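PDB 3SDS: ornithine carbamoyltransferase, mitochondrial from Coccidioides immitis, which catalyses the transfer of the carbamoyl group from carbamoyl phosphate to L-ornithine, giving L-citrulline and phosphate in the arginine biosynthesis pathway. Local coordinates for residues T33-E36 with F37-V41. Numbering follows the deposited sequence.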
ATOM      1  N   THR A  33     -23.067 -19.135 -16.640  1.00 40.78           N
ATOM      2  CA  THR A  33     -24.397 -19.474 -17.147  1.00 41.29           C
ATOM      3  C   THR A  33     -25.272 -18.252 -16.957  1.00 40.76           C
ATOM      4  O   THR A  33     -24.917 -17.364 -16.182  1.00 39.62           O
ATOM      5  CB  THR A  33     -25.045 -20.651 -16.375  1.00 42.35           C
ATOM      6  OG1 THR A  33     -25.122 -20.320 -14.981  1.00 41.67           O
ATOM      7  CG2 THR A  33     -24.256 -21.966 -16.568  1.00 41.99           C
ATOM      8  N   PRO A  34     -26.431 -18.199 -17.642  1.00 41.74           N
ATOM      9  CA  PRO A  34     -27.362 -17.098 -17.354  1.00 41.16           C
ATOM     10  C   PRO A  34     -27.805 -17.059 -15.877  1.00 41.40           C
ATOM     11  O   PRO A  34     -27.874 -15.964 -15.316  1.00 41.40           O
ATOM     12  CB  PRO A  34     -28.542 -17.372 -18.281  1.00 41.88           C
ATOM     13  CG  PRO A  34     -27.998 -18.251 -19.347  1.00 42.69           C
ATOM     14  CD  PRO A  34     -26.935 -19.083 -18.712  1.00 42.63           C
ATOM     15  N   THR A  35     -28.062 -18.211 -15.241  1.00 41.71           N
ATOM     16  CA  THR A  35     -28.400 -18.230 -13.808  1.00 42.10           C
ATOM     17  C   THR A  35     -27.295 -17.645 -12.907  1.00 41.21           C
ATOM     18  O   THR A  35     -27.554 -16.794 -12.062  1.00 41.01           O
ATOM     19  CB  THR A  35     -28.737 -19.649 -13.329  1.00 43.49           C
ATOM     20  OG1 THR A  35     -29.863 -20.145 -14.072  1.00 46.62           O
ATOM     21  CG2 THR A  35     -29.071 -19.672 -11.822  1.00 42.56           C
ATOM     22  N   GLU A  36     -26.065 -18.118 -13.089  1.00 41.14           N
ATOM     23  CA  GLU A  36     -24.920 -17.645 -12.331  1.00 40.20           C
ATOM     24  C   GLU A  36     -24.738 -16.129 -12.450  1.00 39.27           C
ATOM     25  O   GLU A  36     -24.296 -15.486 -11.489  1.00 39.08           O
ATOM     26  CB  GLU A  36     -23.633 -18.355 -12.785  1.00 40.42           C
ATOM     27  CG  GLU A  36     -23.426 -19.785 -12.275  1.00 41.34           C
ATOM     28  CD  GLU A  36     -22.261 -20.498 -12.988  1.00 43.41           C
ATOM     29  OE1 GLU A  36     -21.852 -20.017 -14.084  1.00 42.72           O
ATOM     30  OE2 GLU A  36     -21.771 -21.545 -12.466  1.00 43.73           O
ATOM     31  N   PHE A  37     -25.064 -15.559 -13.613  1.00 38.69           N
ATOM     32  CA  PHE A  37     -24.866 -14.126 -13.831  1.00 37.67           C
ATOM     33  C   PHE A  37     -25.939 -13.298 -13.135  1.00 37.84           C
ATOM     34  O   PHE A  37     -25.645 -12.256 -12.531  1.00 37.27           O
ATOM     35  CB  PHE A  37     -24.803 -13.782 -15.329  1.00 37.83           C
ATOM     36  CG  PHE A  37     -24.508 -12.327 -15.605  1.00 37.22           C
ATOM     37  CD1 PHE A  37     -23.200 -11.850 -15.601  1.00 36.19           C
ATOM     38  CD2 PHE A  37     -25.540 -11.426 -15.843  1.00 37.22           C
ATOM     39  CE1 PHE A  37     -22.937 -10.495 -15.839  1.00 35.33           C
ATOM     40  CE2 PHE A  37     -25.276 -10.079 -16.088  1.00 36.18           C
ATOM     41  CZ  PHE A  37     -23.981  -9.615 -16.088  1.00 34.95           C
ATOM     42  N   ALA A  38     -27.186 -13.746 -13.221  1.00 38.57           N
ATOM     43  CA  ALA A  38     -28.253 -13.038 -12.537  1.00 39.10           C
ATOM     44  C   ALA A  38     -28.039 -13.048 -11.012  1.00 39.53           C
ATOM     45  O   ALA A  38     -28.331 -12.044 -10.334  1.00 40.07           O
ATOM     46  CB  ALA A  38     -29.586 -13.594 -12.907  1.00 39.86           C
ATOM     47  N   THR A  39     -27.500 -14.158 -10.492  1.00 39.53           N
ATOM     48  CA  THR A  39     -27.241 -14.331  -9.055  1.00 39.70           C
ATOM     49  C   THR A  39     -26.160 -13.367  -8.519  1.00 38.84           C
ATOM     50  O   THR A  39     -26.307 -12.793  -7.421  1.00 38.48           O
ATOM     51  CB  THR A  39     -26.901 -15.809  -8.728  1.00 40.18           C
ATOM     52  OG1 THR A  39     -28.040 -16.628  -9.014  1.00 41.89           O
ATOM     53  CG2 THR A  39     -26.524 -15.998  -7.266  1.00 39.54           C
ATOM     54  N   LEU A  40     -25.091 -13.175  -9.300  1.00 38.04           N
ATOM     55  CA  LEU A  40     -24.043 -12.207  -8.944  1.00 37.17           C
ATOM     56  C   LEU A  40     -24.631 -10.789  -8.857  1.00 37.22           C
ATOM     57  O   LEU A  40     -24.300 -10.008  -7.948  1.00 36.93           O
ATOM     58  CB  LEU A  40     -22.869 -12.258  -9.938  1.00 36.51           C
ATOM     59  CG  LEU A  40     -21.960 -13.502  -9.966  1.00 36.71           C
ATOM     60  CD1 LEU A  40     -20.841 -13.337 -10.980  1.00 35.42           C
ATOM     61  CD2 LEU A  40     -21.362 -13.787  -8.600  1.00 36.36           C
ATOM     62  N   VAL A  41     -25.530 -10.480  -9.786  1.00 37.27           N
ATOM     63  CA  VAL A  41     -26.149  -9.178  -9.810  1.00 37.42           C
ATOM     64  C   VAL A  41     -27.127  -9.008  -8.633  1.00 37.98           C
ATOM     65  O   VAL A  41     -27.066  -7.993  -7.926  1.00 38.13           O
ATOM     66  CB  VAL A  41     -26.771  -8.854 -11.217  1.00 38.11           C
ATOM     67  CG1 VAL A  41     -27.571  -7.561 -11.194  1.00 37.75           C
ATOM     68  CG2 VAL A  41     -25.665  -8.732 -12.259  1.00 37.07           C
TER
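A capping box opens helix 34-51, the first helix of the carbamoyl phosphate-binding domain, and the first turn that it starts runs from Thr33 to Phe37, whose N donates to Thr33 O over 3.1 Å. Thr33 is the N-cap. Its OG1 accepts from Glu36 N at 3.1 Å along a nearly straight N-H (165°), and Glu36 returns the bond by taking Thr33 N on OE1 at 3.0 Å. That donor reaches OE1 from the anti side of the carboxylate, well out of its plane. With CG beside its own N (chi1 -77°) and the chain extended beyond, the Glu36 side chain folds back along the start of the helix, where OE2 forms a salt bridge with Arg24. The box thus supplies a partner to Glu36 N, which lies in the first turn and has no preceding helical carbonyl to bond, and also binds Thr33 N. The carboxylate is held at both oxygens near the positive end of the helix dipole, which would probably favour its charged form.

One turn on, Ala38 N binds Pro34 O, while Thr35 O receives two donors from a single residue: Thr39 N, in the regular helical bond, and Thr39 OG1, 3.1 Å from Thr35 O and above the carbonyl plane. The hydroxyl gets there because OG1 stands beside its own backbone N (chi1 -64°), leaning back over the preceding turn. Leu40 N continues the pattern to Glu36 O at 3.3 Å.

Phe37 turns its ring away from the opening turn and onto Ile29 and Ile160. Leu40 and Val41 also meet Ile160, so this buried face packs against helix 156-169, while Leu40 O accepts from Ser340 OG of helix 327-347.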